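Local atomic coordinates of acetylxylan esterase A (Aspergillus awamori, PDB entry 5X6S), a protein that removes acetyl side groups from the backbone of acetylated xylans as a secreted serine esterase of carbohydrate esterase family 1. Residues G11-N16 with S92-N97; W76-Q81 with G121-N126; L84-G89 with A130-L135; V113-S118 with E134-A139; A147-S152 with E174-I179. One frame throughout, in Å; residues are numbered along the deposited sequence.

Contact 1: G11-N16 with S92-N97; sequences GDNPTN and SNSIAN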
# COMPACT_ATOMS: atom_id res chain seq x y z
N GLY A 11 -3.16 -17.66 6.45
CA GLY A 11 -2.52 -17.72 5.16
C GLY A 11 -1.27 -18.55 5.21
O GLY A 11 -1.00 -19.20 6.22
N ASP A 12 -0.48 -18.54 4.15
CA ASP A 12 0.69 -19.41 4.05
C ASP A 12 1.67 -19.17 5.22
O ASP A 12 2.01 -18.03 5.54
CB ASP A 12 1.40 -19.24 2.74
CG ASP A 12 0.58 -19.79 1.55
OD1 ASP A 12 -0.39 -20.56 1.81
OD2 ASP A 12 0.92 -19.45 0.39
N ASN A 13 2.11 -20.27 5.85
CA ASN A 13 2.90 -20.14 7.06
C ASN A 13 3.81 -21.35 7.24
O ASN A 13 3.77 -21.98 8.26
CB ASN A 13 1.96 -19.91 8.26
CG ASN A 13 2.71 -19.70 9.58
OD1 ASN A 13 3.85 -19.20 9.60
ND2 ASN A 13 2.08 -20.07 10.69
N PRO A 14 4.66 -21.63 6.22
CA PRO A 14 5.45 -22.87 6.28
C PRO A 14 6.44 -22.93 7.46
O PRO A 14 6.72 -24.02 7.95
CB PRO A 14 6.14 -22.91 4.90
CG PRO A 14 6.22 -21.51 4.46
CD PRO A 14 4.93 -20.87 4.98
N THR A 15 6.87 -21.78 7.99
CA THR A 15 7.76 -21.78 9.13
C THR A 15 7.02 -21.75 10.45
O THR A 15 7.63 -21.67 11.52
CB THR A 15 8.82 -20.65 9.07
OG1 THR A 15 8.21 -19.36 9.21
CG2 THR A 15 9.67 -20.75 7.78
N ASN A 16 5.70 -21.84 10.42
CA ASN A 16 4.92 -22.02 11.63
C ASN A 16 5.04 -20.93 12.70
O ASN A 16 5.02 -21.19 13.92
CB ASN A 16 5.17 -23.41 12.21
CG ASN A 16 3.99 -23.91 12.99
OD1 ASN A 16 2.81 -23.68 12.61
ND2 ASN A 16 4.28 -24.65 14.07
N SER A 92 9.31 -13.68 7.80
CA SER A 92 8.82 -12.37 7.35
C SER A 92 7.54 -12.44 6.49
O SER A 92 6.62 -11.59 6.64
CB SER A 92 9.94 -11.62 6.65
OG SER A 92 10.52 -12.40 5.61
N ASN A 93 7.49 -13.43 5.62
CA ASN A 93 6.34 -13.74 4.79
C ASN A 93 5.11 -14.08 5.66
O ASN A 93 4.03 -13.63 5.40
CB ASN A 93 6.67 -14.88 3.84
CG ASN A 93 5.86 -14.87 2.54
OD1 ASN A 93 6.34 -15.35 1.53
ND2 ASN A 93 4.69 -14.32 2.56
N SER A 94 5.32 -14.86 6.70
CA SER A 94 4.28 -15.16 7.62
C SER A 94 3.70 -13.92 8.26
O SER A 94 2.47 -13.78 8.32
CB SER A 94 4.80 -16.13 8.69
OG SER A 94 5.01 -17.42 8.10
N ILE A 95 4.56 -13.02 8.74
CA ILE A 95 4.12 -11.79 9.37
C ILE A 95 3.29 -10.96 8.39
O ILE A 95 2.23 -10.39 8.74
CB ILE A 95 5.32 -10.97 9.93
CG1 ILE A 95 5.99 -11.76 11.09
CG2 ILE A 95 4.85 -9.61 10.43
CD1 ILE A 95 7.25 -11.08 11.61
N ALA A 96 3.74 -10.89 7.14
CA ALA A 96 3.00 -10.21 6.08
C ALA A 96 1.56 -10.73 5.97
O ALA A 96 0.60 -9.94 5.89
CB ALA A 96 3.71 -10.38 4.77
N ASN A 97 1.41 -12.05 5.97
CA ASN A 97 0.11 -12.69 5.89
C ASN A 97 -0.80 -12.43 7.09
O ASN A 97 -2.04 -12.34 6.97
CB ASN A 97 0.29 -14.18 5.57
CG ASN A 97 0.87 -14.43 4.20
OD1 ASN A 97 0.80 -13.57 3.33
ND2 ASN A 97 1.49 -15.59 4.01
O HOH W 1 1.01 -16.16 0.73
O HOH W 2 6.79 -18.90 6.96
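Ser94 and Asn13 meet through a short hydrogen bond: the hydroxyl OG of Ser94 gives its proton to OD1 of Asn13 at 2.6 Å, approaching 23° out of the plane of that carbonyl. One residue back in the loop and three further along the helix, the amide nitrogen ND2 of Asn97 donates to the backbone O of Asp12 at 2.9 Å. This second bond is flat at both ends, since the nitrogen lies in the carbonyl plane on a lone pair and the oxygen lies in the amide plane of Asn97. Polar groups one helical turn apart thus hold a loop that touches little else of the helix. That loop joins the antiparallel neighbours 3-7 and 18-23 at one border of the central sheet of the alpha/beta-hydrolase fold, while Ser94 and Asn97 belong to helix 91-106, which packs against helix 120-131. Having spent its proton on Asn13, OG of Ser94 accepts one from a water at 2.6 Å, and the same water takes the backbone N-H of Thr15 at 3.1 Å. Further out, a type I turn from Asn13 to Asn16 sets the loop's shape. The Asn13 side chain, with CG anti to the backbone N (chi1 -177°), reaches in to the helix, and its ND2 is held by Val17 O. OG1 of Thr15 is bonded to ND2 of Asn91, just ahead of Ser92.

Contact 2: W76-Q81 with G121-N126; sequences WDVSSQ and GAMMTN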
# COMPACT_ATOMS: atom_id res chain seq x y z
N TRP A 76 14.13 -14.23 16.10
CA TRP A 76 13.60 -14.24 14.73
C TRP A 76 14.58 -14.68 13.66
O TRP A 76 15.74 -14.36 13.72
CB TRP A 76 13.03 -12.85 14.40
CG TRP A 76 11.79 -12.58 15.21
CD1 TRP A 76 11.69 -11.86 16.38
CD2 TRP A 76 10.48 -13.13 14.97
NE1 TRP A 76 10.37 -11.92 16.86
CE2 TRP A 76 9.62 -12.69 16.02
CE3 TRP A 76 9.95 -13.97 13.97
CZ2 TRP A 76 8.27 -13.01 16.06
CZ3 TRP A 76 8.60 -14.29 14.00
CH2 TRP A 76 7.78 -13.82 15.07
N ASP A 77 14.10 -15.42 12.65
CA ASP A 77 14.89 -15.64 11.43
C ASP A 77 14.99 -14.33 10.64
O ASP A 77 14.02 -13.87 10.01
CB ASP A 77 14.31 -16.76 10.55
CG ASP A 77 15.13 -17.01 9.30
OD1 ASP A 77 16.32 -16.57 9.27
OD2 ASP A 77 14.56 -17.61 8.34
N VAL A 78 16.16 -13.71 10.74
CA VAL A 78 16.52 -12.52 9.95
C VAL A 78 17.82 -12.79 9.11
O VAL A 78 18.54 -11.85 8.69
CB VAL A 78 16.61 -11.26 10.83
CG1 VAL A 78 15.21 -10.84 11.30
CG2 VAL A 78 17.57 -11.47 12.02
N SER A 79 18.05 -14.09 8.83
CA SER A 79 19.28 -14.56 8.18
C SER A 79 19.12 -15.36 6.89
O SER A 79 19.98 -15.31 6.03
CB SER A 79 20.10 -15.37 9.18
OG SER A 79 19.44 -16.53 9.64
N SER A 80 18.04 -16.14 6.78
CA SER A 80 17.84 -17.02 5.63
C SER A 80 17.48 -16.23 4.36
O SER A 80 16.94 -15.13 4.44
CB SER A 80 16.77 -18.06 5.94
OG SER A 80 15.46 -17.43 5.87
N GLN A 81 17.73 -16.81 3.19
CA GLN A 81 17.25 -16.21 1.95
C GLN A 81 15.69 -16.13 1.94
O GLN A 81 15.12 -15.20 1.46
CB GLN A 81 17.72 -17.04 0.75
CG GLN A 81 19.22 -16.94 0.48
CD GLN A 81 19.64 -15.50 0.34
OE1 GLN A 81 20.21 -14.92 1.27
NE2 GLN A 81 19.28 -14.88 -0.77
N GLY A 121 13.39 -8.46 17.40
CA GLY A 121 12.17 -7.93 16.76
C GLY A 121 12.42 -6.64 16.04
O GLY A 121 11.75 -6.35 15.04
N ALA A 122 13.40 -5.86 16.52
CA ALA A 122 13.81 -4.66 15.76
C ALA A 122 14.58 -5.04 14.49
O ALA A 122 14.43 -4.36 13.46
CB ALA A 122 14.61 -3.72 16.62
N MET A 123 15.40 -6.08 14.58
CA MET A 123 16.04 -6.62 13.36
C MET A 123 14.96 -7.03 12.33
O MET A 123 15.04 -6.70 11.14
CB MET A 123 16.87 -7.82 13.67
CG MET A 123 17.97 -7.61 14.71
SD MET A 123 18.92 -9.11 14.82
CE MET A 123 19.53 -9.06 16.49
N MET A 124 13.95 -7.73 12.81
CA MET A 124 12.83 -8.17 11.95
C MET A 124 12.04 -6.97 11.46
O MET A 124 11.55 -6.96 10.31
CB MET A 124 11.96 -9.18 12.69
CG MET A 124 10.73 -9.64 11.88
SD MET A 124 11.10 -10.30 10.26
CE MET A 124 11.42 -11.99 10.69
N THR A 125 11.95 -5.90 12.25
CA THR A 125 11.28 -4.71 11.77
C THR A 125 11.94 -4.17 10.50
O THR A 125 11.25 -3.82 9.53
CB THR A 125 11.16 -3.64 12.91
OG1 THR A 125 10.33 -4.18 13.93
CG2 THR A 125 10.52 -2.37 12.43
N ASN A 126 13.27 -4.09 10.50
CA ASN A 126 13.99 -3.63 9.34
C ASN A 126 13.77 -4.57 8.19
O ASN A 126 13.58 -4.14 7.11
CB ASN A 126 15.47 -3.46 9.58
CG ASN A 126 15.79 -2.19 10.34
OD1 ASN A 126 15.30 -1.12 10.05
ND2 ASN A 126 16.56 -2.34 11.34
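Met124 lies crosswise to Trp76, its terminal methyl CE 4.1 Å from CE3 of the indole and met by the ring obliquely. The thioether is folded back on itself, with turns at both chi2 (55°) and chi3 (86°), and this curl carries CE to within 3.3 Å of the backbone O of Asp77. Val78 fills the other flank. Its CG1 methyl presses on the helix backbone, 3.6 Å from CA of Met124, while CG2 lies 3.9 Å from the sulfur SD of Met123, whose extended chain leads on past it. At the start of the helix, CD1 of Trp76 comes within 3.9 Å of N of Gly121. Gly121 is the last glycine of a GxSxG sequence, consistent with the nucleophile elbow of alpha/beta-hydrolases; Ser119, assigned to the charge relay by similarity, stands at the turn that leads into this helix. Behind these apolar groups the loop is shaped by the carboxylate of Asp77. OD1 forms an Asx turn, accepting from the backbone N-H of Ser79 on its anti side and from that of Ser80 with its syn lone pair, and OD2 takes the hydroxyl proton of Ser80 in a bond of 2.6 Å from OG. Asp158 N adds a further donor to OD1.

Contact 3: L84-G89 with A130-L135; sequences LTHNGG and ATYPEL. With NA (sodium ion), chain G.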
# COMPACT_ATOMS: atom_id res chain seq x y z
N LEU A 84 14.69 -13.13 3.94
CA LEU A 84 15.24 -11.92 3.35
C LEU A 84 14.81 -11.67 1.90
O LEU A 84 15.40 -10.85 1.19
CB LEU A 84 16.81 -11.91 3.47
CG LEU A 84 17.35 -11.90 4.91
CD1 LEU A 84 18.88 -11.95 4.91
CD2 LEU A 84 16.85 -10.67 5.74
N THR A 85 13.75 -12.33 1.46
CA THR A 85 13.25 -12.07 0.12
C THR A 85 11.73 -11.89 0.15
O THR A 85 11.03 -12.66 0.80
CB THR A 85 13.68 -13.18 -0.87
OG1 THR A 85 13.31 -14.43 -0.34
CG2 THR A 85 15.20 -13.24 -1.00
N HIS A 86 11.24 -10.88 -0.55
CA HIS A 86 9.79 -10.68 -0.78
C HIS A 86 9.24 -12.01 -1.32
O HIS A 86 9.78 -12.56 -2.32
CB HIS A 86 9.57 -9.57 -1.83
CG HIS A 86 8.14 -9.28 -2.16
ND1 HIS A 86 7.28 -8.62 -1.30
CD2 HIS A 86 7.42 -9.51 -3.29
CE1 HIS A 86 6.10 -8.46 -1.88
NE2 HIS A 86 6.16 -8.99 -3.08
N ASN A 87 8.20 -12.52 -0.68
CA ASN A 87 7.57 -13.78 -1.07
C ASN A 87 8.52 -15.00 -0.97
O ASN A 87 8.28 -16.04 -1.57
CB ASN A 87 6.93 -13.63 -2.48
CG ASN A 87 5.76 -12.68 -2.51
OD1 ASN A 87 5.19 -12.36 -1.48
ND2 ASN A 87 5.42 -12.19 -3.67
N GLY A 88 9.57 -14.90 -0.17
CA GLY A 88 10.49 -15.99 0.07
C GLY A 88 9.98 -17.12 0.95
O GLY A 88 10.64 -18.13 1.08
N GLY A 89 8.88 -16.93 1.67
CA GLY A 89 8.28 -18.00 2.50
C GLY A 89 8.82 -18.10 3.91
O GLY A 89 8.43 -19.00 4.67
N ALA A 130 11.92 -3.87 4.34
CA ALA A 130 12.62 -4.19 3.10
C ALA A 130 11.94 -5.25 2.26
O ALA A 130 11.99 -5.20 1.02
CB ALA A 130 14.02 -4.64 3.43
N THR A 131 11.32 -6.24 2.90
CA THR A 131 10.75 -7.38 2.17
C THR A 131 9.27 -7.15 1.79
O THR A 131 8.86 -7.60 0.73
CB THR A 131 10.86 -8.70 2.96
OG1 THR A 131 10.39 -8.52 4.31
CG2 THR A 131 12.30 -9.25 2.98
N TYR A 132 8.50 -6.49 2.68
CA TYR A 132 7.07 -6.13 2.44
C TYR A 132 6.83 -4.60 2.58
O TYR A 132 5.93 -4.17 3.28
CB TYR A 132 6.11 -7.02 3.29
CG TYR A 132 6.42 -8.45 3.02
CD1 TYR A 132 5.77 -9.14 1.99
CD2 TYR A 132 7.45 -9.11 3.71
CE1 TYR A 132 6.12 -10.43 1.68
CE2 TYR A 132 7.79 -10.41 3.42
CZ TYR A 132 7.13 -11.06 2.37
OH TYR A 132 7.50 -12.33 2.05
N PRO A 133 7.66 -3.76 1.88
CA PRO A 133 7.50 -2.29 2.02
C PRO A 133 6.07 -1.79 1.75
O PRO A 133 5.62 -0.84 2.38
CB PRO A 133 8.47 -1.73 0.98
CG PRO A 133 8.65 -2.86 -0.01
CD PRO A 133 8.67 -4.08 0.86
N GLU A 134 5.37 -2.47 0.84
CA GLU A 134 3.99 -2.15 0.43
C GLU A 134 2.96 -2.18 1.55
O GLU A 134 1.95 -1.54 1.44
CB GLU A 134 3.52 -3.08 -0.71
CG GLU A 134 3.24 -4.57 -0.34
CD GLU A 134 4.47 -5.47 -0.26
OE1 GLU A 134 5.61 -4.96 -0.42
OE2 GLU A 134 4.31 -6.70 -0.04
N LEU A 135 3.23 -2.94 2.63
CA LEU A 135 2.26 -3.08 3.70
C LEU A 135 2.28 -1.94 4.76
O LEU A 135 1.28 -1.70 5.44
CB LEU A 135 2.45 -4.43 4.41
CG LEU A 135 2.14 -5.66 3.58
CD1 LEU A 135 2.43 -6.91 4.40
CD2 LEU A 135 0.72 -5.67 3.02
NA NA G . -0.45 -0.47 0.12
O HOH W 3 9.61 -13.37 3.16
O HOH W 4 0.16 -1.68 -1.85
O HOH W 5 -0.76 0.24 1.96
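His86 makes the tight end of this contact: its ND1 donates to the backbone O of Thr131 at 2.8 Å, with a C=O...N angle of 164° and close to the plane of the ring. With CG anti to the backbone N (chi1 179°), the imidazole swings over to that oxygen, and its CE1 edge faces OE2 of Glu134 at 3.1 Å. Tyr132 lies oblique to the ring, and its OH accepts the backbone N-H of Asn87 at 2.8 Å. CG2 of Thr131 packs on the peptide between Leu84 and Thr85. Helix 120-131 of the alpha/beta-hydrolase fold ends here: Tyr132 is the first residue to leave helical angles, and the type II turn Thr85-Gly88 packs against that end. On the looser side a water bridges Thr85 O (2.8 Å) and Tyr132 OH (2.6 Å). His86 NE2 and Asn87 ND2 are both hydrogen-bonded to OD2 of Asp109 of the second subunit. Glu134 O lies 2.9 Å from a sodium ion that Glu134 O of that subunit also binds.

Contact 4: V113-S118 with E134-A139; sequences VFVTGS and ELFAAA. With NA (sodium ion), chain G.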
# COMPACT_ATOMS: atom_id res chain seq x y z
N VAL A 113 -1.01 0.96 8.69
CA VAL A 113 -0.39 -0.26 9.21
C VAL A 113 1.07 0.05 9.52
O VAL A 113 1.81 0.64 8.69
CB VAL A 113 -0.55 -1.47 8.22
CG1 VAL A 113 0.05 -2.75 8.80
CG2 VAL A 113 -2.00 -1.67 7.82
N PHE A 114 1.50 -0.31 10.73
CA PHE A 114 2.78 0.11 11.28
C PHE A 114 3.47 -1.11 11.84
O PHE A 114 2.79 -2.03 12.24
CB PHE A 114 2.54 1.19 12.36
CG PHE A 114 1.76 2.36 11.82
CD1 PHE A 114 2.40 3.35 11.06
CD2 PHE A 114 0.40 2.46 12.05
CE1 PHE A 114 1.66 4.39 10.48
CE2 PHE A 114 -0.34 3.52 11.49
CZ PHE A 114 0.31 4.48 10.69
N VAL A 115 4.79 -1.09 11.93
CA VAL A 115 5.54 -2.22 12.45
C VAL A 115 6.64 -1.71 13.36
O VAL A 115 7.25 -0.67 13.07
CB VAL A 115 6.06 -3.16 11.31
CG1 VAL A 115 6.91 -2.45 10.28
CG2 VAL A 115 6.73 -4.43 11.86
N THR A 116 6.86 -2.42 14.48
CA THR A 116 7.84 -2.00 15.49
C THR A 116 8.27 -3.25 16.26
O THR A 116 7.56 -4.28 16.24
CB THR A 116 7.26 -0.90 16.42
OG1 THR A 116 8.22 -0.55 17.40
CG2 THR A 116 5.94 -1.38 17.14
N GLY A 117 9.43 -3.18 16.89
CA GLY A 117 10.00 -4.32 17.54
C GLY A 117 11.24 -3.94 18.32
O GLY A 117 11.78 -2.86 18.10
N SER A 118 11.64 -4.80 19.26
CA SER A 118 12.82 -4.59 20.06
C SER A 118 13.82 -5.75 19.83
O SER A 118 13.43 -6.88 19.71
CB SER A 118 12.46 -4.47 21.57
OG SER A 118 11.66 -3.32 21.75
N GLU A 134 5.37 -2.47 0.84
CA GLU A 134 3.99 -2.15 0.43
C GLU A 134 2.96 -2.18 1.55
O GLU A 134 1.95 -1.54 1.44
CB GLU A 134 3.52 -3.08 -0.71
CG GLU A 134 3.24 -4.57 -0.34
CD GLU A 134 4.47 -5.47 -0.26
OE1 GLU A 134 5.61 -4.96 -0.42
OE2 GLU A 134 4.31 -6.70 -0.04
N LEU A 135 3.23 -2.94 2.63
CA LEU A 135 2.26 -3.08 3.70
C LEU A 135 2.28 -1.94 4.76
O LEU A 135 1.28 -1.70 5.44
CB LEU A 135 2.45 -4.43 4.41
CG LEU A 135 2.14 -5.66 3.58
CD1 LEU A 135 2.43 -6.91 4.40
CD2 LEU A 135 0.72 -5.67 3.02
N PHE A 136 3.41 -1.22 4.87
CA PHE A 136 3.71 -0.42 6.06
C PHE A 136 3.88 1.06 5.75
O PHE A 136 4.67 1.43 4.88
CB PHE A 136 4.94 -0.95 6.77
CG PHE A 136 4.81 -2.38 7.21
CD1 PHE A 136 3.91 -2.73 8.22
CD2 PHE A 136 5.52 -3.37 6.54
CE1 PHE A 136 3.74 -4.05 8.58
CE2 PHE A 136 5.36 -4.69 6.87
CZ PHE A 136 4.47 -5.05 7.91
N ALA A 137 3.11 1.90 6.49
CA ALA A 137 3.16 3.35 6.40
C ALA A 137 4.37 3.91 7.12
O ALA A 137 4.96 4.91 6.70
CB ALA A 137 1.89 3.94 6.99
N ALA A 138 4.77 3.25 8.22
CA ALA A 138 5.91 3.69 9.06
C ALA A 138 6.30 2.57 9.95
O ALA A 138 5.48 1.64 10.19
CB ALA A 138 5.56 4.93 9.90
N ALA A 139 7.53 2.63 10.46
CA ALA A 139 8.13 1.62 11.31
C ALA A 139 8.96 2.28 12.35
O ALA A 139 9.61 3.32 12.05
CB ALA A 139 9.02 0.70 10.53
NA NA G . -0.45 -0.47 0.12
O HOH W 6 0.01 1.10 5.83
O HOH W 4 0.16 -1.68 -1.85
O HOH W 5 -0.76 0.24 1.96
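Phe136 and Val115 interlock where strand 113-118 lies beside the start of strand 138-142, the two parallel strands of a beta-alpha-beta crossover whose helix is 120-131. The bump is methyl CG1 of Val115, set over one face of the Phe136 ring in a CH-pi contact, 3.8 Å from the centroid and 17° off the ring normal. A chi1 of 56° tucks that methyl between the backbone N and carbonyl carbon of its own residue and so lifts it over the ring. Leu135 CB covers the opposite face, leaving the phenyl group sandwiched between the two aliphatic groups. Val113 fits the hollow beside it: CG1 touches the ring obliquely, and CB abuts the backbone O of Leu135 at 3.3 Å. The Phe114 ring meets small residues instead. Its CE1 lies 3.5 Å from CB of Ala137, and the methyl of Ala138 sits in the plane of the ring at its edge, while Phe272 stacks on the same phenyl group. Small side chains at and just before the start of the second strand thus leave room for a large one on the first. Between the backbones, Ala137 N donates to Val113 O at 2.8 Å, nearly along the C=O axis, and a weak bond runs from Val115 N to Ala138 O. Beyond it Val115 O meets the CA-H of Ala139, CA lying only 3.0 Å from the oxygen, as CB of Ala139 nestles against CG1 of Val115.

Contact 5: A147-S152 with E174-I179; sequences AGCFYS and EHWASI. With NAG (2-acetamido-2-deoxy-beta-D-glucopyranose), chain C; NAG (2-acetamido-2-deoxy-beta-D-glucopyranose), chain B.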
# COMPACT_ATOMS: atom_id res chain seq x y z
N ALA A 147 18.69 -4.10 7.76
CA ALA A 147 18.14 -5.22 7.02
C ALA A 147 19.27 -5.88 6.25
O ALA A 147 19.99 -5.24 5.46
CB ALA A 147 17.03 -4.75 6.06
N GLY A 148 19.46 -7.16 6.51
CA GLY A 148 20.47 -7.96 5.85
C GLY A 148 21.80 -7.96 6.58
O GLY A 148 22.70 -8.62 6.15
N CYS A 149 21.90 -7.27 7.71
CA CYS A 149 23.09 -7.37 8.57
C CYS A 149 23.25 -8.76 9.18
O CYS A 149 24.37 -9.22 9.46
CB CYS A 149 23.06 -6.26 9.64
SG CYS A 149 24.65 -5.90 10.48
N PHE A 150 22.12 -9.47 9.39
CA PHE A 150 22.19 -10.83 9.92
C PHE A 150 22.16 -11.89 8.84
O PHE A 150 22.06 -13.08 9.15
CB PHE A 150 21.09 -11.12 10.98
CG PHE A 150 21.57 -11.03 12.41
CD1 PHE A 150 22.48 -10.03 12.82
CD2 PHE A 150 21.09 -11.92 13.37
CE1 PHE A 150 22.88 -9.94 14.14
CE2 PHE A 150 21.47 -11.82 14.71
CZ PHE A 150 22.39 -10.82 15.09
N TYR A 151 22.26 -11.45 7.60
CA TYR A 151 22.51 -12.39 6.47
C TYR A 151 23.41 -13.55 6.91
O TYR A 151 24.45 -13.36 7.56
CB TYR A 151 23.15 -11.63 5.31
CG TYR A 151 23.66 -12.48 4.18
CD1 TYR A 151 22.80 -12.95 3.18
CD2 TYR A 151 25.03 -12.81 4.10
CE1 TYR A 151 23.29 -13.70 2.11
CE2 TYR A 151 25.53 -13.58 3.07
CZ TYR A 151 24.68 -14.01 2.08
OH TYR A 151 25.22 -14.77 1.08
N SER A 152 23.00 -14.76 6.57
CA SER A 152 23.82 -15.95 6.76
C SER A 152 24.44 -16.37 5.42
O SER A 152 23.72 -16.67 4.45
CB SER A 152 23.05 -17.13 7.33
OG SER A 152 23.76 -18.31 7.11
N GLU A 174 25.19 3.36 0.01
CA GLU A 174 24.93 2.75 -1.31
C GLU A 174 24.82 1.24 -1.25
O GLU A 174 23.90 0.65 -1.81
CB GLU A 174 25.97 3.20 -2.34
CG GLU A 174 25.75 4.67 -2.74
CD GLU A 174 26.20 5.73 -1.68
OE1 GLU A 174 27.02 5.42 -0.74
OE2 GLU A 174 25.74 6.90 -1.81
N HIS A 175 25.75 0.65 -0.54
CA HIS A 175 25.86 -0.77 -0.41
C HIS A 175 24.71 -1.35 0.49
O HIS A 175 24.06 -2.34 0.10
CB HIS A 175 27.25 -1.14 0.13
CG HIS A 175 27.51 -2.60 0.18
ND1 HIS A 175 28.54 -3.14 0.92
CD2 HIS A 175 26.87 -3.65 -0.39
CE1 HIS A 175 28.54 -4.45 0.79
NE2 HIS A 175 27.53 -4.79 0.00
N TRP A 176 24.46 -0.73 1.63
CA TRP A 176 23.28 -1.13 2.42
C TRP A 176 21.98 -0.96 1.65
O TRP A 176 21.08 -1.81 1.77
CB TRP A 176 23.16 -0.39 3.74
CG TRP A 176 24.07 -0.82 4.80
CD1 TRP A 176 24.98 -0.04 5.47
CD2 TRP A 176 24.18 -2.13 5.40
NE1 TRP A 176 25.65 -0.79 6.40
CE2 TRP A 176 25.17 -2.06 6.40
CE3 TRP A 176 23.52 -3.35 5.19
CZ2 TRP A 176 25.54 -3.16 7.17
CZ3 TRP A 176 23.89 -4.45 5.95
CH2 TRP A 176 24.90 -4.35 6.92
N ALA A 177 21.84 0.13 0.88
CA ALA A 177 20.64 0.38 0.11
C ALA A 177 20.47 -0.73 -0.94
O ALA A 177 19.36 -1.23 -1.13
CB ALA A 177 20.67 1.73 -0.54
N SER A 178 21.57 -1.13 -1.59
CA SER A 178 21.55 -2.29 -2.52
C SER A 178 21.10 -3.59 -1.88
O SER A 178 20.39 -4.37 -2.50
CB SER A 178 22.93 -2.57 -3.13
OG SER A 178 23.19 -1.50 -3.99
N ILE A 179 21.55 -3.81 -0.66
CA ILE A 179 21.16 -4.99 0.10
C ILE A 179 19.65 -4.94 0.37
O ILE A 179 18.98 -5.98 0.23
CB ILE A 179 22.01 -5.17 1.37
CG1 ILE A 179 23.43 -5.60 0.94
CG2 ILE A 179 21.49 -6.27 2.27
CD1 ILE A 179 24.46 -5.38 2.02
C1 NAG C . 27.41 -11.78 8.63
C2 NAG C . 27.75 -12.75 7.49
C3 NAG C . 28.53 -12.06 6.36
C4 NAG C . 27.81 -10.81 5.87
C5 NAG C . 27.41 -9.93 7.07
C6 NAG C . 26.52 -8.78 6.63
C7 NAG C . 28.23 -15.08 8.09
C8 NAG C . 29.17 -16.02 8.76
N2 NAG C . 28.56 -13.81 8.05
O3 NAG C . 28.71 -13.01 5.32
O4 NAG C . 28.58 -9.98 5.01
O5 NAG C . 26.76 -10.62 8.13
O6 NAG C . 26.24 -8.00 7.78
O7 NAG C . 27.17 -15.52 7.62
C1 NAG B . 28.42 -10.13 3.61
C2 NAG B . 28.90 -8.85 2.91
C3 NAG B . 28.96 -9.01 1.40
C4 NAG B . 29.78 -10.21 1.03
C5 NAG B . 29.26 -11.44 1.78
C6 NAG B . 30.18 -12.59 1.53
C7 NAG B . 28.43 -6.69 3.86
C8 NAG B . 27.41 -5.63 4.14
N2 NAG B . 28.04 -7.73 3.17
O3 NAG B . 29.61 -7.88 0.85
O4 NAG B . 29.76 -10.36 -0.39
O5 NAG B . 29.20 -11.24 3.18
O6 NAG B . 29.47 -13.71 1.99
O7 NAG B . 29.55 -6.61 4.29
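The backbone O of Cys149 takes a proton from O6 of the inner N-acetylglucosamine of the attached glycan at 2.8 Å, while CB of Cys149 rests 3.8 Å from CH2 of Trp176. No hydrogen bond runs directly between segments 147-152 and 174-179, so their fit is one of shape. The six-membered ring of the Trp176 indole meets the turn with its rim, CZ3 of Trp176 lying 4.1 Å from the backbone C of Gly148, which is close to the ring plane. The sulfur of Cys149 stands obliquely to that ring, 5.1 Å from its centroid. Ile179, one helical turn on from Trp176, adds a second apolar contact, its CG2 methyl 3.7 Å from Ala147 O. With CG2 anti to the backbone N, the other branch is left to reach outward, where CD1 meets the acetyl methyl C8 of the second sugar at 3.6 Å. The same C8 lies over a face of the indole, offset toward its rim. The indole is also anchored, NE1 being bonded to OE1 of Glu212 on helix 208-221. Gly148 opens a type I turn that runs to Tyr151, and the Tyr151 ring presents its edge to the inner sugar. A disulfide to Cys164 pins Cys149. Together these groups form the protein surface against which the first two sugars of an N-linked glycan, presumably carried by Asn161, are laid.

Overall arrangement
Contacts 2 and 3 lie along the same helix, 120-131, their centres about 11 Å apart, and contact 4 closes the crossover that this helix completes, sharing Glu134 and Leu135 with contact 3. Contact 1 lies on helix 91-106, whose Ile95 CD1 packs on Met124 CG of contact 2 at 3.8 Å and whose Asn93 lies against Tyr132 of contact 3. Contact 2 comes nearest the presumed nucleophile, the side chain of Met123 being about 5 Å from that of Ser119. Contact 5 lies against the glycan, its centre about 19 Å from that of contact 4; it joins contact 2 through the backbone bond between Ser79 O and Ser152 N (3.1 Å) and contact 3 through Leu84 and Ala130.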